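PDB 7ORX: probable benzoylformate decarboxylase from Rhodococcus jostii, which is a probable member of the thiamine diphosphate-dependent enzyme family, built of three alpha/beta domains and modelled with thiamine diphosphate and a sodium ion. Local coordinates for residues L356-P370 / A501-L514. Sequence-based numbering, arbitrary orientation.
Sequences LDPAQLFALVRAGAP and ATAEDFTTAFKSAL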
loop_
_atom_site.group_PDB
_atom_site.type_symbol
_atom_site.label_atom_id
_atom_site.label_comp_id
_atom_site.label_asym_id
_atom_site.label_seq_id
_atom_site.Cartn_x
_atom_site.Cartn_y
_atom_site.Cartn_z
ATOM N N LEU C 356 11.428 46.357 -10.771
ATOM C CA LEU C 356 10.540 46.143 -11.943
ATOM C C LEU C 356 9.207 45.538 -11.461
ATOM O O LEU C 356 9.214 44.702 -10.565
ATOM C CB LEU C 356 11.205 45.166 -12.914
ATOM C CG LEU C 356 12.446 45.591 -13.693
ATOM C CD1 LEU C 356 12.090 46.166 -15.035
ATOM C CD2 LEU C 356 13.315 46.538 -12.929
ATOM N N ASP C 357 8.092 45.921 -12.068
ATOM C CA ASP C 357 6.806 45.184 -11.954
ATOM C C ASP C 357 6.908 44.005 -12.894
ATOM O O ASP C 357 7.497 44.108 -13.966
ATOM C CB ASP C 357 5.577 46.020 -12.315
ATOM C CG ASP C 357 5.000 46.796 -11.137
ATOM O OD1 ASP C 357 5.804 47.298 -10.290
ATOM O OD2 ASP C 357 3.750 46.881 -11.050
ATOM N N PRO C 358 6.415 42.825 -12.481
ATOM C CA PRO C 358 6.452 41.658 -13.366
ATOM C C PRO C 358 5.911 41.956 -14.777
ATOM O O PRO C 358 6.513 41.518 -15.709
ATOM C CB PRO C 358 5.616 40.649 -12.571
ATOM C CG PRO C 358 5.986 40.975 -11.146
ATOM C CD PRO C 358 5.945 42.508 -11.121
ATOM N N ALA C 359 4.838 42.728 -14.918
ATOM C CA ALA C 359 4.242 43.053 -16.240
ATOM C C ALA C 359 5.284 43.761 -17.107
ATOM O O ALA C 359 5.341 43.488 -18.281
ATOM C CB ALA C 359 2.984 43.872 -16.088
ATOM N N GLN C 360 6.114 44.618 -16.540
ATOM C CA GLN C 360 7.163 45.333 -17.316
ATOM C C GLN C 360 8.315 44.386 -17.611
ATOM O O GLN C 360 8.867 44.444 -18.720
ATOM C CB GLN C 360 7.696 46.555 -16.574
ATOM C CG GLN C 360 8.566 47.415 -17.474
ATOM C CD GLN C 360 9.271 48.509 -16.711
ATOM O OE1 GLN C 360 9.753 49.480 -17.295
ATOM N NE2 GLN C 360 9.366 48.347 -15.397
ATOM N N LEU C 361 8.696 43.565 -16.643
ATOM C CA LEU C 361 9.780 42.583 -16.860
ATOM C C LEU C 361 9.399 41.673 -18.023
ATOM O O LEU C 361 10.244 41.407 -18.852
ATOM C CB LEU C 361 10.027 41.777 -15.588
ATOM C CG LEU C 361 11.132 40.749 -15.720
ATOM C CD1 LEU C 361 12.431 41.382 -16.178
ATOM C CD2 LEU C 361 11.342 40.013 -14.413
ATOM N N PHE C 362 8.154 41.228 -18.099
ATOM C CA PHE C 362 7.714 40.303 -19.166
ATOM C C PHE C 362 7.666 41.042 -20.501
ATOM O O PHE C 362 8.014 40.469 -21.529
ATOM C CB PHE C 362 6.424 39.582 -18.778
ATOM C CG PHE C 362 6.553 38.647 -17.598
ATOM C CD1 PHE C 362 7.717 37.965 -17.336
ATOM C CD2 PHE C 362 5.497 38.464 -16.728
ATOM C CE1 PHE C 362 7.841 37.159 -16.215
ATOM C CE2 PHE C 362 5.612 37.638 -15.626
ATOM C CZ PHE C 362 6.789 36.982 -15.371
ATOM N N ALA C 363 7.321 42.310 -20.515
ATOM C CA ALA C 363 7.316 43.118 -21.759
ATOM C C ALA C 363 8.745 43.300 -22.264
ATOM O O ALA C 363 8.945 43.167 -23.462
ATOM C CB ALA C 363 6.615 44.426 -21.530
ATOM N N LEU C 364 9.706 43.574 -21.380
ATOM C CA LEU C 364 11.161 43.570 -21.717
ATOM C C LEU C 364 11.554 42.165 -22.207
ATOM O O LEU C 364 12.248 42.068 -23.213
ATOM C CB LEU C 364 11.988 43.984 -20.498
ATOM C CG LEU C 364 12.281 45.475 -20.368
ATOM C CD1 LEU C 364 11.287 46.358 -21.140
ATOM C CD2 LEU C 364 12.311 45.862 -18.881
ATOM N N VAL C 365 11.115 41.094 -21.558
ATOM C CA VAL C 365 11.479 39.743 -22.052
ATOM C C VAL C 365 10.866 39.540 -23.450
ATOM O O VAL C 365 11.550 39.010 -24.306
ATOM C CB VAL C 365 11.052 38.652 -21.056
ATOM C CG1 VAL C 365 11.110 37.265 -21.667
ATOM C CG2 VAL C 365 11.880 38.742 -19.771
ATOM N N ARG C 366 9.634 39.966 -23.690
ATOM C CA ARG C 366 9.001 39.827 -25.022
ATOM C C ARG C 366 9.888 40.492 -26.080
ATOM O O ARG C 366 10.184 39.850 -27.092
ATOM C CB ARG C 366 7.592 40.430 -25.042
ATOM C CG ARG C 366 6.894 40.315 -26.390
ATOM C CD ARG C 366 5.552 41.006 -26.433
ATOM N NE ARG C 366 5.525 42.478 -26.238
ATOM C CZ ARG C 366 5.045 43.109 -25.166
ATOM N NH1 ARG C 366 4.578 42.445 -24.126
ATOM N NH2 ARG C 366 5.058 44.417 -25.120
ATOM N N ALA C 367 10.290 41.735 -25.849
ATOM C CA ALA C 367 11.057 42.578 -26.795
ATOM C C ALA C 367 12.467 42.024 -27.031
ATOM O O ALA C 367 12.981 42.219 -28.123
ATOM C CB ALA C 367 11.112 43.977 -26.254
ATOM N N GLY C 368 13.098 41.390 -26.043
ATOM C CA GLY C 368 14.496 40.904 -26.128
ATOM C C GLY C 368 14.606 39.487 -26.645
ATOM O O GLY C 368 15.619 39.165 -27.187
ATOM N N ALA C 369 13.608 38.639 -26.442
ATOM C CA ALA C 369 13.754 37.170 -26.521
ATOM C C ALA C 369 13.443 36.736 -27.933
ATOM O O ALA C 369 12.558 37.293 -28.557
ATOM C CB ALA C 369 12.827 36.462 -25.568
ATOM N N PRO C 370 14.097 35.666 -28.433
ATOM C CA PRO C 370 13.774 35.141 -29.760
ATOM C C PRO C 370 12.300 34.741 -29.916
ATOM O O PRO C 370 11.701 34.301 -28.949
ATOM C CB PRO C 370 14.669 33.920 -29.885
ATOM C CG PRO C 370 15.795 34.162 -28.907
ATOM C CD PRO C 370 15.196 34.952 -27.765
ATOM N N ALA C 501 18.031 46.013 -11.406
ATOM C CA ALA C 501 16.839 46.567 -10.723
ATOM C C ALA C 501 16.132 47.607 -11.598
ATOM O O ALA C 501 15.110 48.144 -11.148
ATOM C CB ALA C 501 17.266 47.148 -9.391
ATOM N N THR C 502 16.634 47.894 -12.799
ATOM C CA THR C 502 15.976 48.834 -13.743
ATOM C C THR C 502 15.849 48.168 -15.107
ATOM O O THR C 502 16.621 47.282 -15.388
ATOM C CB THR C 502 16.764 50.137 -13.897
ATOM O OG1 THR C 502 17.877 49.782 -14.719
ATOM C CG2 THR C 502 17.216 50.735 -12.582
ATOM N N ALA C 503 14.897 48.639 -15.896
ATOM C CA ALA C 503 14.612 48.218 -17.274
ATOM C C ALA C 503 15.876 48.354 -18.120
ATOM O O ALA C 503 16.150 47.424 -18.879
ATOM C CB ALA C 503 13.484 49.041 -17.832
ATOM N N GLU C 504 16.626 49.450 -18.012
ATOM C CA GLU C 504 17.801 49.710 -18.901
ATOM C C GLU C 504 18.822 48.597 -18.615
ATOM O O GLU C 504 19.277 47.971 -19.587
ATOM C CB GLU C 504 18.298 51.157 -18.730
ATOM C CG GLU C 504 19.600 51.556 -19.455
ATOM C CD GLU C 504 20.559 52.520 -18.705
ATOM O OE1 GLU C 504 20.138 53.158 -17.689
ATOM O OE2 GLU C 504 21.752 52.680 -19.123
ATOM N N ASP C 505 19.122 48.345 -17.333
ATOM C CA ASP C 505 20.142 47.347 -16.900
ATOM C C ASP C 505 19.666 45.933 -17.242
ATOM O O ASP C 505 20.503 45.085 -17.549
ATOM C CB ASP C 505 20.365 47.240 -15.387
ATOM C CG ASP C 505 20.783 48.474 -14.606
ATOM O OD1 ASP C 505 21.565 49.308 -15.146
ATOM O OD2 ASP C 505 20.350 48.552 -13.410
ATOM N N PHE C 506 18.380 45.662 -17.070
ATOM C CA PHE C 506 17.811 44.354 -17.428
ATOM C C PHE C 506 17.976 44.137 -18.934
ATOM O O PHE C 506 18.494 43.077 -19.302
ATOM C CB PHE C 506 16.337 44.197 -17.072
ATOM C CG PHE C 506 15.849 42.876 -17.586
ATOM C CD1 PHE C 506 16.218 41.708 -16.951
ATOM C CD2 PHE C 506 15.141 42.795 -18.772
ATOM C CE1 PHE C 506 15.851 40.477 -17.478
ATOM C CE2 PHE C 506 14.765 41.559 -19.291
ATOM C CZ PHE C 506 15.129 40.397 -18.651
ATOM N N THR C 507 17.562 45.085 -19.773
ATOM C CA THR C 507 17.621 44.934 -21.252
ATOM C C THR C 507 19.057 44.586 -21.656
ATOM O O THR C 507 19.237 43.742 -22.523
ATOM C CB THR C 507 17.125 46.185 -21.993
ATOM O OG1 THR C 507 15.718 46.249 -21.805
ATOM C CG2 THR C 507 17.489 46.206 -23.464
ATOM N N THR C 508 20.050 45.183 -21.004
ATOM C CA THR C 508 21.510 44.980 -21.249
ATOM C C THR C 508 21.899 43.551 -20.841
ATOM O O THR C 508 22.408 42.824 -21.709
ATOM C CB THR C 508 22.356 46.029 -20.517
ATOM O OG1 THR C 508 22.082 47.306 -21.106
ATOM C CG2 THR C 508 23.847 45.764 -20.578
ATOM N N ALA C 509 21.689 43.184 -19.568
ATOM C CA ALA C 509 22.064 41.875 -18.980
ATOM C C ALA C 509 21.426 40.747 -19.803
ATOM O O ALA C 509 22.113 39.748 -20.051
ATOM C CB ALA C 509 21.686 41.832 -17.512
ATOM N N PHE C 510 20.180 40.932 -20.223
ATOM C CA PHE C 510 19.393 39.953 -21.007
ATOM C C PHE C 510 19.977 39.822 -22.410
ATOM O O PHE C 510 20.176 38.677 -22.817
ATOM C CB PHE C 510 17.916 40.349 -21.054
ATOM C CG PHE C 510 16.972 39.317 -21.617
ATOM C CD1 PHE C 510 16.978 38.009 -21.163
ATOM C CD2 PHE C 510 16.049 39.671 -22.581
ATOM C CE1 PHE C 510 16.098 37.067 -21.682
ATOM C CE2 PHE C 510 15.190 38.733 -23.112
ATOM C CZ PHE C 510 15.212 37.431 -22.662
ATOM N N LYS C 511 20.220 40.918 -23.126
ATOM C CA LYS C 511 20.784 40.910 -24.503
ATOM C C LYS C 511 22.082 40.103 -24.482
ATOM O O LYS C 511 22.332 39.311 -25.432
ATOM C CB LYS C 511 21.087 42.328 -24.991
ATOM C CG LYS C 511 20.962 42.559 -26.485
ATOM C CD LYS C 511 22.247 42.372 -27.248
ATOM C CE LYS C 511 23.160 43.562 -27.149
ATOM N NZ LYS C 511 22.689 44.608 -28.077
ATOM N N SER C 512 22.840 40.282 -23.405
ATOM C CA SER C 512 24.159 39.670 -23.138
ATOM C C SER C 512 23.998 38.178 -22.872
ATOM O O SER C 512 24.673 37.388 -23.562
ATOM C CB SER C 512 24.783 40.351 -21.957
ATOM O OG SER C 512 26.126 39.924 -21.791
ATOM N N ALA C 513 23.151 37.822 -21.900
ATOM C CA ALA C 513 22.780 36.428 -21.524
ATOM C C ALA C 513 22.340 35.624 -22.750
ATOM O O ALA C 513 22.748 34.495 -22.821
ATOM C CB ALA C 513 21.694 36.423 -20.481
ATOM N N LEU C 514 21.537 36.167 -23.666
ATOM C CA LEU C 514 21.060 35.406 -24.856
ATOM C C LEU C 514 22.238 35.105 -25.782
ATOM O O LEU C 514 22.167 34.089 -26.481
ATOM C CB LEU C 514 19.992 36.189 -25.621
ATOM C CG LEU C 514 18.664 36.382 -24.897
ATOM C CD1 LEU C 514 17.795 37.386 -25.611
ATOM C CD2 LEU C 514 17.909 35.075 -24.781
#
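Two helices of the C-terminal thiamine diphosphate-binding domain, 358-368 and 503-514, pack side by side through Phe506 and Phe510 of the second, their axes 10.3 Å apart at closest and inclined by 39°. Leu361 drives CD1 over the centre of the Phe506 ring as a CH-pi contact, 3.6 Å from the centroid and 6° off the ring normal. Phe510 CB of the same helix as Phe506 lies on the opposite face, offset toward the rim, while Leu364 CB and Val365 CG2 meet the ring obliquely. Phe506 points its CB at helix 358-368, and a chi1 of 175° carries the ring on, away from its own backbone N, to meet Leu361. Beneath lies the parallel sheet of this alpha/beta domain: Leu361 and Phe506 both rest on Val524 of strand 520-525. One turn on, Phe510 is met edge-on, in its ring plane, by Ala369 CB, 3.9 Å from Phe510 CZ. Gly368, without a side chain, brings its backbone close, its C 3.7 Å from Phe510 CE2. Within its own helix, Leu514 CD1 lies over one face of the Phe510 ring, offset toward the rim, and Leu514 CD2 reaches Pro370 CD at 4.0 Å. Toward the start of helix 503-514, Leu364 CD2 packs on Ala503 CB at 3.5 Å. No hydrogen bond joins the segments; Thr507 OG1 bonds back to Ala503 O.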